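Local coordinates for genome polyprotein (Chicken sicinivirus JSY, PDB 6QWT) that contributes, through this C-terminal 3Dpol piece, the RNA-dependent RNA polymerase that copies the viral RNA genome, at residues Q108-P113 / L118-L123; Y139-A144 / P179-I184; P218-F223 / R384-D389. All coordinates share one frame; numbering follows the deposited sequence.

In the fold
Interactions 1 and 2 are neighbours in what is, by its motifs, the fingers region: their centres lie 11 Å apart, and the backbone of Ala110 in 108-113 bonds to that of Ile180 at the start of helix 180-189. Interaction 3 sits across the chain's centre, about 40 Å from interaction 2 between centres, where a palm helix meets a strand. The chemistry follows this placing. Interaction 1, partly exposed, relies on an arginine, backbone carbonyls and bridging water. Interactions 2 and 3 are buried and have no direct hydrogen bond across them: interaction 2 packs two helices through isoleucines, a histidine and a glutamate, interaction 3 packs aromatic rings and a proline.

Interaction 1. Residues Q108-P113 / L118-L123. Unlike the reference sequence in segment 118-123: Leu118 (reference Arg).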
loop_
_atom_site.group_PDB
_atom_site.type_symbol
_atom_site.label_atom_id
_atom_site.label_comp_id
_atom_site.label_asym_id
_atom_site.label_seq_id
_atom_site.Cartn_x
_atom_site.Cartn_y
_atom_site.Cartn_z
ATOM N N GLN A 108 -9.234 10.616 9.151
ATOM C CA GLN A 108 -7.807 10.375 9.279
ATOM C C GLN A 108 -7.122 11.584 9.913
ATOM O O GLN A 108 -7.702 12.665 10.048
ATOM C CB GLN A 108 -7.197 10.047 7.917
ATOM C CG GLN A 108 -7.462 8.623 7.456
ATOM C CD GLN A 108 -6.769 8.292 6.148
ATOM O OE1 GLN A 108 -7.417 7.962 5.154
ATOM N NE2 GLN A 108 -5.442 8.376 6.142
ATOM N N SER A 109 -5.870 11.384 10.317
ATOM C CA SER A 109 -5.122 12.440 10.983
ATOM C C SER A 109 -4.909 13.627 10.050
ATOM O O SER A 109 -4.811 13.480 8.829
ATOM C CB SER A 109 -3.771 11.916 11.464
ATOM O OG SER A 109 -2.984 12.970 11.996
ATOM N N ALA A 110 -4.843 14.818 10.641
ATOM C CA ALA A 110 -4.569 16.023 9.873
ATOM C C ALA A 110 -3.083 16.233 9.616
ATOM O O ALA A 110 -2.726 17.089 8.798
ATOM C CB ALA A 110 -5.151 17.246 10.585
ATOM N N GLY A 111 -2.214 15.476 10.285
ATOM C CA GLY A 111 -0.788 15.587 10.067
ATOM C C GLY A 111 -0.185 16.806 10.734
ATOM O O GLY A 111 -0.868 17.650 11.317
ATOM N N TYR A 112 1.141 16.894 10.631
ATOM C CA TYR A 112 1.905 17.952 11.279
ATOM C C TYR A 112 1.842 19.241 10.457
ATOM O O TYR A 112 1.994 19.203 9.234
ATOM C CB TYR A 112 3.361 17.523 11.453
ATOM C CG TYR A 112 4.105 18.358 12.460
ATOM C CD1 TYR A 112 4.009 18.085 13.819
ATOM C CD2 TYR A 112 4.885 19.434 12.058
ATOM C CE1 TYR A 112 4.677 18.855 14.748
ATOM C CE2 TYR A 112 5.556 20.208 12.978
ATOM C CZ TYR A 112 5.448 19.914 14.321
ATOM O OH TYR A 112 6.116 20.680 15.241
ATOM N N PRO A 113 1.642 20.404 11.104
ATOM C CA PRO A 113 1.503 20.567 12.556
ATOM C C PRO A 113 0.060 20.558 13.059
ATOM O O PRO A 113 -0.150 20.750 14.258
ATOM C CB PRO A 113 2.138 21.938 12.798
ATOM C CG PRO A 113 1.762 22.711 11.568
ATOM C CD PRO A 113 1.717 21.711 10.422
ATOM N N LEU A 118 -5.622 19.821 16.555
ATOM C CA LEU A 118 -6.754 19.899 15.644
ATOM C C LEU A 118 -6.869 18.599 14.863
ATOM O O LEU A 118 -5.863 17.969 14.529
ATOM C CB LEU A 118 -6.593 21.083 14.685
ATOM C CG LEU A 118 -7.791 21.982 14.387
ATOM C CD1 LEU A 118 -8.673 22.141 15.614
ATOM C CD2 LEU A 118 -7.311 23.338 13.889
ATOM N N ASN A 119 -8.106 18.212 14.568
ATOM C CA ASN A 119 -8.365 17.064 13.716
ATOM C C ASN A 119 -8.739 17.547 12.315
ATOM O O ASN A 119 -8.800 18.748 12.037
ATOM C CB ASN A 119 -9.446 16.167 14.328
ATOM C CG ASN A 119 -10.822 16.815 14.339
ATOM O OD1 ASN A 119 -10.970 18.012 14.091
ATOM N ND2 ASN A 119 -11.842 16.016 14.631
ATOM N N ARG A 120 -8.993 16.593 11.416
ATOM C CA ARG A 120 -9.193 16.939 10.012
ATOM C C ARG A 120 -10.502 17.688 9.803
ATOM O O ARG A 120 -10.539 18.703 9.098
ATOM C CB ARG A 120 -9.149 15.678 9.150
ATOM C CG ARG A 120 -7.889 15.558 8.312
ATOM C CD ARG A 120 -8.031 14.508 7.225
ATOM N NE ARG A 120 -6.725 14.075 6.742
ATOM C CZ ARG A 120 -6.542 13.171 5.788
ATOM N NH1 ARG A 120 -7.584 12.596 5.208
ATOM N NH2 ARG A 120 -5.313 12.842 5.414
ATOM N N ARG A 121 -11.588 17.204 10.417
ATOM C CA ARG A 121 -12.905 17.796 10.192
ATOM C C ARG A 121 -12.954 19.260 10.619
ATOM O O ARG A 121 -13.703 20.052 10.032
ATOM C CB ARG A 121 -13.972 16.982 10.931
ATOM C CG ARG A 121 -15.389 17.528 10.814
ATOM C CD ARG A 121 -15.837 17.631 9.362
ATOM N NE ARG A 121 -17.143 18.273 9.231
ATOM C CZ ARG A 121 -17.323 19.586 9.124
ATOM N NH1 ARG A 121 -16.278 20.405 9.134
ATOM N NH2 ARG A 121 -18.547 20.084 9.011
ATOM N N SER A 122 -12.160 19.644 11.620
ATOM C CA SER A 122 -12.199 21.012 12.124
ATOM C C SER A 122 -11.739 22.035 11.097
ATOM O O SER A 122 -12.120 23.205 11.198
ATOM C CB SER A 122 -11.339 21.131 13.382
ATOM O OG SER A 122 -11.846 20.314 14.424
ATOM N N LEU A 123 -10.936 21.630 10.115
ATOM C CA LEU A 123 -10.349 22.560 9.162
ATOM C C LEU A 123 -11.248 22.859 7.969
ATOM O O LEU A 123 -10.835 23.610 7.079
ATOM C CB LEU A 123 -9.004 22.017 8.668
ATOM C CG LEU A 123 -7.988 21.706 9.764
ATOM C CD1 LEU A 123 -6.924 20.747 9.261
ATOM C CD2 LEU A 123 -7.363 22.992 10.273
HETATM O O HOH W 1 -3.231 14.372 6.743
HETATM O O HOH W 2 -5.321 15.476 13.469
#
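Ser109 O takes two donors: Arg120 NE at 2.9 Å, a bond made weak by its N-H...O angle of 121°, and water 1 at 2.8 Å. The same water accepts from Arg120 NH2, closing a small ring that ties the guanidinium to the backbone. The Ser-Ala-Gly-Tyr-Pro sequence of 109-113 matches motif G of picornaviral polymerases, which in relatives lies on the template path, and Arg120 reaches it from the same loop a few residues later. Its chain is extended from CG to NE (chi3 -160°) and runs along the backbone of 108-110, with CG 3.7 Å from Ala110 CA. Gln108 CB then lies over one face of the guanidinium, toward its rim, 3.7 Å from Arg120 NH1, while water 1 sits in the plane at the edge. NH1 has a further partner in Asp105 O, so all three guanidinium nitrogens have an identified hydrogen-bond partner, and the group is probably limited in its rotation. Ile180 and Ile183 of helix 180-189 also touch this arginine.

Farther along the loop the two segments are joined by a second water, which accepts from Ala110 N at 2.9 Å and donates to Leu118 O. This water bond uses the backbone carbonyl of Leu118 (arginine in the reference sequence). Turns shape both segments of the loop. Ser109 OG accepts from Gly111 N (3.1 Å, 162°) in an ST turn, and Asn119 OD1 accepts from Ser122 N in an Asx motif that leads into the 3-10 turn 121-123. That turn brings Leu123 against the methyl of Ala110, whose CB is 4.1 Å from Leu123 CD1.

Interaction 2. Residues Y139-A144 / P179-I184; sequences YQEIEA and PIHAII
The Ile142 methyl CD1 meets Ile184 CD1 at 3.7 Å, one apolar contact between the helices, and also touches Ile184 CG2. One turn away, His181 CB packs against Glu141 CB at 3.8 Å and against the backbone N of Ile142, while Ile142 CG1 lies 3.9 Å from His181 CB as the two slide past each other. The His181 ring is swung between the backbone N and the carbonyl carbon (chi1 63°), which lays it alongside the Glu141 side chain, both pointing the same way. The glutamate chain bends at chi2 and brings OE2 over one face of the imidazole, near the rim and 4.1 Å from His181 NE2. The carboxylate and ring planes are 46° apart, and at this distance over the face no hydrogen bond forms.

In the second shell, Trp114 NE1 hydrogen-bonds His181 ND1, which probably restrains the ring's rotation, the indole steeply inclined to the imidazole. Met91 and Ile95 of helix 91-96 pack on Ile142 and Ile184 respectively. The segment axes approach to 8.4 Å, crossing at -58°: an oblique helix-helix packing in what is, by its motifs, the fingers region, where helix 180-189 directly follows the sequence resembling picornaviral motif F.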
loop_
_atom_site.group_PDB
_atom_site.type_symbol
_atom_site.label_atom_id
_atom_site.label_comp_id
_atom_site.label_asym_id
_atom_site.label_seq_id
_atom_site.Cartn_x
_atom_site.Cartn_y
_atom_site.Cartn_z
ATOM N N TYR A 139 -6.546 26.721 3.360
ATOM C CA TYR A 139 -6.437 27.152 1.969
ATOM C C TYR A 139 -5.075 27.770 1.687
ATOM O O TYR A 139 -4.462 27.500 0.648
ATOM C CB TYR A 139 -7.556 28.151 1.646
ATOM C CG TYR A 139 -7.542 28.687 0.224
ATOM C CD1 TYR A 139 -6.699 29.732 -0.145
ATOM C CD2 TYR A 139 -8.386 28.158 -0.743
ATOM C CE1 TYR A 139 -6.689 30.222 -1.443
ATOM C CE2 TYR A 139 -8.384 28.642 -2.042
ATOM C CZ TYR A 139 -7.535 29.674 -2.386
ATOM O OH TYR A 139 -7.535 30.156 -3.677
ATOM N N GLN A 140 -4.592 28.608 2.605
ATOM C CA GLN A 140 -3.321 29.289 2.405
ATOM C C GLN A 140 -2.146 28.323 2.495
ATOM O O GLN A 140 -1.126 28.524 1.825
ATOM C CB GLN A 140 -3.185 30.415 3.427
ATOM C CG GLN A 140 -1.846 31.123 3.432
ATOM C CD GLN A 140 -1.680 32.009 4.648
ATOM O OE1 GLN A 140 -2.621 32.683 5.070
ATOM N NE2 GLN A 140 -0.484 32.009 5.224
ATOM N N GLU A 141 -2.266 27.275 3.311
ATOM C CA GLU A 141 -1.196 26.288 3.395
ATOM C C GLU A 141 -1.157 25.412 2.149
ATOM O O GLU A 141 -0.075 25.049 1.674
ATOM C CB GLU A 141 -1.362 25.437 4.653
ATOM C CG GLU A 141 -0.898 26.124 5.927
ATOM C CD GLU A 141 0.565 26.518 5.874
ATOM O OE1 GLU A 141 0.855 27.687 5.545
ATOM O OE2 GLU A 141 1.426 25.659 6.155
ATOM N N ILE A 142 -2.328 25.057 1.609
ATOM C CA ILE A 142 -2.375 24.321 0.347
ATOM C C ILE A 142 -1.727 25.139 -0.763
ATOM O O ILE A 142 -0.940 24.624 -1.564
ATOM C CB ILE A 142 -3.827 23.951 -0.008
ATOM C CG1 ILE A 142 -4.461 23.116 1.105
ATOM C CG2 ILE A 142 -3.884 23.214 -1.349
ATOM C CD1 ILE A 142 -5.964 23.002 0.988
ATOM N N GLU A 143 -2.050 26.434 -0.818
ATOM C CA GLU A 143 -1.474 27.309 -1.834
ATOM C C GLU A 143 0.041 27.399 -1.686
ATOM O O GLU A 143 0.780 27.283 -2.671
ATOM C CB GLU A 143 -2.111 28.696 -1.742
ATOM C CG GLU A 143 -2.061 29.497 -3.029
ATOM C CD GLU A 143 -2.970 28.931 -4.099
ATOM O OE1 GLU A 143 -2.538 28.844 -5.268
ATOM O OE2 GLU A 143 -4.121 28.570 -3.770
ATOM N N ALA A 144 0.521 27.607 -0.458
ATOM C CA ALA A 144 1.960 27.682 -0.222
ATOM C C ALA A 144 2.653 26.371 -0.559
ATOM O O ALA A 144 3.810 26.374 -0.997
ATOM C CB ALA A 144 2.236 28.063 1.233
ATOM N N PRO A 179 0.857 15.646 5.914
ATOM C CA PRO A 179 -0.125 16.612 6.414
ATOM C C PRO A 179 -1.218 16.885 5.390
ATOM O O PRO A 179 -1.055 16.673 4.186
ATOM C CB PRO A 179 0.710 17.867 6.688
ATOM C CG PRO A 179 1.899 17.736 5.802
ATOM C CD PRO A 179 2.169 16.264 5.654
ATOM N N ILE A 180 -2.350 17.385 5.898
ATOM C CA ILE A 180 -3.556 17.517 5.081
ATOM C C ILE A 180 -3.336 18.500 3.931
ATOM O O ILE A 180 -3.850 18.302 2.824
ATOM C CB ILE A 180 -4.758 17.918 5.961
ATOM C CG1 ILE A 180 -6.026 18.070 5.115
ATOM C CG2 ILE A 180 -4.464 19.196 6.747
ATOM C CD1 ILE A 180 -6.459 16.791 4.423
ATOM N N HIS A 181 -2.565 19.566 4.164
ATOM C CA HIS A 181 -2.339 20.531 3.092
ATOM C C HIS A 181 -1.421 19.969 2.012
ATOM O O HIS A 181 -1.559 20.329 0.839
ATOM C CB HIS A 181 -1.779 21.845 3.651
ATOM C CG HIS A 181 -0.439 21.715 4.308
ATOM N ND1 HIS A 181 -0.261 21.096 5.527
ATOM C CD2 HIS A 181 0.786 22.153 3.927
ATOM C CE1 HIS A 181 1.016 21.144 5.863
ATOM N NE2 HIS A 181 1.673 21.779 4.909
ATOM N N ALA A 182 -0.489 19.084 2.381
ATOM C CA ALA A 182 0.330 18.421 1.371
ATOM C C ALA A 182 -0.468 17.371 0.611
ATOM O O ALA A 182 -0.196 17.118 -0.570
ATOM C CB ALA A 182 1.558 17.783 2.017
ATOM N N ILE A 183 -1.452 16.754 1.263
ATOM C CA ILE A 183 -2.259 15.739 0.596
ATOM C C ILE A 183 -3.181 16.379 -0.433
ATOM O O ILE A 183 -3.317 15.882 -1.558
ATOM C CB ILE A 183 -3.039 14.918 1.639
ATOM C CG1 ILE A 183 -2.147 13.812 2.205
ATOM C CG2 ILE A 183 -4.306 14.330 1.035
ATOM C CD1 ILE A 183 -2.481 13.431 3.620
ATOM N N ILE A 184 -3.811 17.500 -0.077
ATOM C CA ILE A 184 -4.719 18.167 -1.004
ATOM C C ILE A 184 -3.952 18.738 -2.193
ATOM O O ILE A 184 -4.409 18.655 -3.340
ATOM C CB ILE A 184 -5.528 19.247 -0.264
ATOM C CG1 ILE A 184 -6.451 18.593 0.767
ATOM C CG2 ILE A 184 -6.345 20.068 -1.243
ATOM C CD1 ILE A 184 -7.150 19.580 1.673
#

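Interaction 3. Residues P218-F223 / R384-D389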
loop_
_atom_site.group_PDB
_atom_site.type_symbol
_atom_site.label_atom_id
_atom_site.label_comp_id
_atom_site.label_asym_id
_atom_site.label_seq_id
_atom_site.Cartn_x
_atom_site.Cartn_y
_atom_site.Cartn_z
ATOM N N PRO A 218 -10.963 -10.334 -13.631
ATOM C CA PRO A 218 -10.129 -9.823 -14.733
ATOM C C PRO A 218 -8.634 -9.920 -14.457
ATOM O O PRO A 218 -7.860 -10.089 -15.406
ATOM C CB PRO A 218 -10.593 -8.366 -14.885
ATOM C CG PRO A 218 -11.149 -8.009 -13.562
ATOM C CD PRO A 218 -11.795 -9.261 -13.050
ATOM N N PHE A 219 -8.203 -9.813 -13.195
ATOM C CA PHE A 219 -6.798 -10.056 -12.868
ATOM C C PHE A 219 -6.380 -11.460 -13.297
ATOM O O PHE A 219 -5.333 -11.649 -13.927
ATOM C CB PHE A 219 -6.558 -9.879 -11.364
ATOM C CG PHE A 219 -6.581 -8.448 -10.892
ATOM C CD1 PHE A 219 -6.398 -8.149 -9.548
ATOM C CD2 PHE A 219 -6.787 -7.402 -11.782
ATOM C CE1 PHE A 219 -6.416 -6.837 -9.100
ATOM C CE2 PHE A 219 -6.809 -6.087 -11.338
ATOM C CZ PHE A 219 -6.623 -5.804 -9.996
ATOM N N TYR A 220 -7.201 -12.456 -12.955
ATOM C CA TYR A 220 -6.913 -13.848 -13.290
ATOM C C TYR A 220 -6.822 -14.050 -14.799
ATOM O O TYR A 220 -5.849 -14.622 -15.307
ATOM C CB TYR A 220 -8.001 -14.735 -12.682
ATOM C CG TYR A 220 -7.881 -16.217 -12.940
ATOM C CD1 TYR A 220 -7.148 -17.030 -12.088
ATOM C CD2 TYR A 220 -8.542 -16.812 -14.007
ATOM C CE1 TYR A 220 -7.050 -18.391 -12.306
ATOM C CE2 TYR A 220 -8.452 -18.172 -14.234
ATOM C CZ TYR A 220 -7.704 -18.956 -13.380
ATOM O OH TYR A 220 -7.608 -20.312 -13.595
ATOM N N HIS A 221 -7.830 -13.583 -15.535
ATOM C CA HIS A 221 -7.862 -13.819 -16.973
ATOM C C HIS A 221 -6.814 -13.005 -17.724
ATOM O O HIS A 221 -6.478 -13.352 -18.862
ATOM C CB HIS A 221 -9.263 -13.521 -17.515
ATOM C CG HIS A 221 -10.310 -14.471 -17.025
ATOM N ND1 HIS A 221 -10.315 -15.809 -17.358
ATOM C CD2 HIS A 221 -11.380 -14.283 -16.217
ATOM C CE1 HIS A 221 -11.345 -16.402 -16.781
ATOM N NE2 HIS A 221 -12.008 -15.497 -16.083
ATOM N N SER A 222 -6.283 -11.940 -17.117
ATOM C CA SER A 222 -5.248 -11.160 -17.786
ATOM C C SER A 222 -3.938 -11.929 -17.874
ATOM O O SER A 222 -3.133 -11.677 -18.777
ATOM C CB SER A 222 -5.034 -9.828 -17.062
ATOM O OG SER A 222 -4.175 -9.991 -15.945
ATOM N N PHE A 223 -3.707 -12.869 -16.955
ATOM C CA PHE A 223 -2.514 -13.707 -16.965
ATOM C C PHE A 223 -2.735 -15.040 -17.676
ATOM O O PHE A 223 -2.101 -16.039 -17.318
ATOM C CB PHE A 223 -2.031 -13.943 -15.535
ATOM C CG PHE A 223 -1.311 -12.771 -14.934
ATOM C CD1 PHE A 223 -1.954 -11.934 -14.038
ATOM C CD2 PHE A 223 0.007 -12.505 -15.270
ATOM C CE1 PHE A 223 -1.293 -10.852 -13.482
ATOM C CE2 PHE A 223 0.673 -11.426 -14.720
ATOM C CZ PHE A 223 0.021 -10.597 -13.824
ATOM N N ARG A 384 -3.841 -13.489 -1.087
ATOM C CA ARG A 384 -4.998 -14.200 -1.618
ATOM C C ARG A 384 -4.610 -15.077 -2.800
ATOM O O ARG A 384 -3.856 -14.651 -3.681
ATOM C CB ARG A 384 -6.097 -13.224 -2.063
ATOM C CG ARG A 384 -6.652 -12.340 -0.955
ATOM C CD ARG A 384 -7.173 -11.032 -1.537
ATOM N NE ARG A 384 -8.121 -10.352 -0.659
ATOM C CZ ARG A 384 -7.784 -9.414 0.222
ATOM N NH1 ARG A 384 -6.515 -9.047 0.351
ATOM N NH2 ARG A 384 -8.714 -8.841 0.974
ATOM N N HIS A 385 -5.143 -16.297 -2.821
ATOM C CA HIS A 385 -5.056 -17.155 -3.993
ATOM C C HIS A 385 -6.127 -16.765 -5.013
ATOM O O HIS A 385 -7.003 -15.935 -4.753
ATOM C CB HIS A 385 -5.224 -18.626 -3.604
ATOM C CG HIS A 385 -3.975 -19.264 -3.079
ATOM N ND1 HIS A 385 -3.697 -19.359 -1.732
ATOM C CD2 HIS A 385 -2.937 -19.852 -3.719
ATOM C CE1 HIS A 385 -2.539 -19.972 -1.565
ATOM N NE2 HIS A 385 -2.056 -20.280 -2.756
ATOM N N PHE A 386 -6.040 -17.373 -6.195
ATOM C CA PHE A 386 -7.052 -17.256 -7.242
ATOM C C PHE A 386 -7.688 -18.633 -7.407
ATOM O O PHE A 386 -7.024 -19.577 -7.851
ATOM C CB PHE A 386 -6.445 -16.777 -8.562
ATOM C CG PHE A 386 -5.807 -15.411 -8.494
ATOM C CD1 PHE A 386 -4.556 -15.237 -7.919
ATOM C CD2 PHE A 386 -6.449 -14.304 -9.026
ATOM C CE1 PHE A 386 -3.966 -13.986 -7.861
ATOM C CE2 PHE A 386 -5.867 -13.048 -8.971
ATOM C CZ PHE A 386 -4.620 -12.890 -8.387
ATOM N N VAL A 387 -8.968 -18.756 -7.050
ATOM C CA VAL A 387 -9.676 -20.025 -7.108
ATOM C C VAL A 387 -10.968 -19.859 -7.901
ATOM O O VAL A 387 -11.864 -19.127 -7.472
ATOM C CB VAL A 387 -9.981 -20.586 -5.709
ATOM C CG1 VAL A 387 -10.776 -21.877 -5.824
ATOM C CG2 VAL A 387 -8.688 -20.815 -4.934
ATOM N N PRO A 388 -11.113 -20.508 -9.058
ATOM C CA PRO A 388 -12.373 -20.402 -9.812
ATOM C C PRO A 388 -13.553 -20.962 -9.028
ATOM O O PRO A 388 -13.420 -21.902 -8.244
ATOM C CB PRO A 388 -12.102 -21.231 -11.074
ATOM C CG PRO A 388 -10.608 -21.246 -11.208
ATOM C CD PRO A 388 -10.083 -21.251 -9.799
ATOM N N ASP A 389 -14.719 -20.362 -9.251
ATOM C CA ASP A 389 -15.934 -20.825 -8.594
ATOM C C ASP A 389 -16.319 -22.210 -9.103
ATOM O O ASP A 389 -16.203 -22.506 -10.295
ATOM C CB ASP A 389 -17.068 -19.828 -8.831
ATOM C CG ASP A 389 -18.329 -20.174 -8.059
ATOM O OD1 ASP A 389 -19.281 -20.692 -8.680
ATOM O OD2 ASP A 389 -18.368 -19.925 -6.833
#
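Tyr220 and Phe386 pass each other in opposite directions, each ring reaching the other's CB. The closest approach is Tyr220 CD1 to Phe386 CB at 3.6 Å, and the reciprocal one is Phe386 CD2 to Tyr220 CB at 4.0 Å. One carbon of each ring therefore meets the other's CB obliquely, and no ring-on-ring stack forms between them. Tyr220 projects with CG anti to the backbone N (chi1 179°), which sends its ring slantwise past the strand, so that its hydroxyl end reaches Pro388. There the two side chains cross at about a right angle, and Pro388 CG lies 3.9 Å from Tyr220 OH; the hydroxyl's hydrogen-bond partner is His377 NE2. Of Phe219, one residue earlier, CB alone meets the edge of the Phe386 ring, near its plane and 4.0 Å from Phe386 CE2, while the Phe219 ring leads away.

The axes of 218-222 and 384-388 are 82° apart, with 9.8 Å between them. This strand begins at the last residue of a Phe-Leu-Lys-Arg sequence, the signature of motif E in picornaviral polymerases, and pairs with 396-400 as a hairpin at the palm's border with the thumb. Helix 212-222 precedes the palm strand 230-235. Trp216 on that helix stacks on the Phe386 ring, and its NE1 hydrogen-bonds His385 O. Leu337 of the palm sheet also touches Phe386, and Ile396 of the partner strand touches both Phe386 and Tyr220.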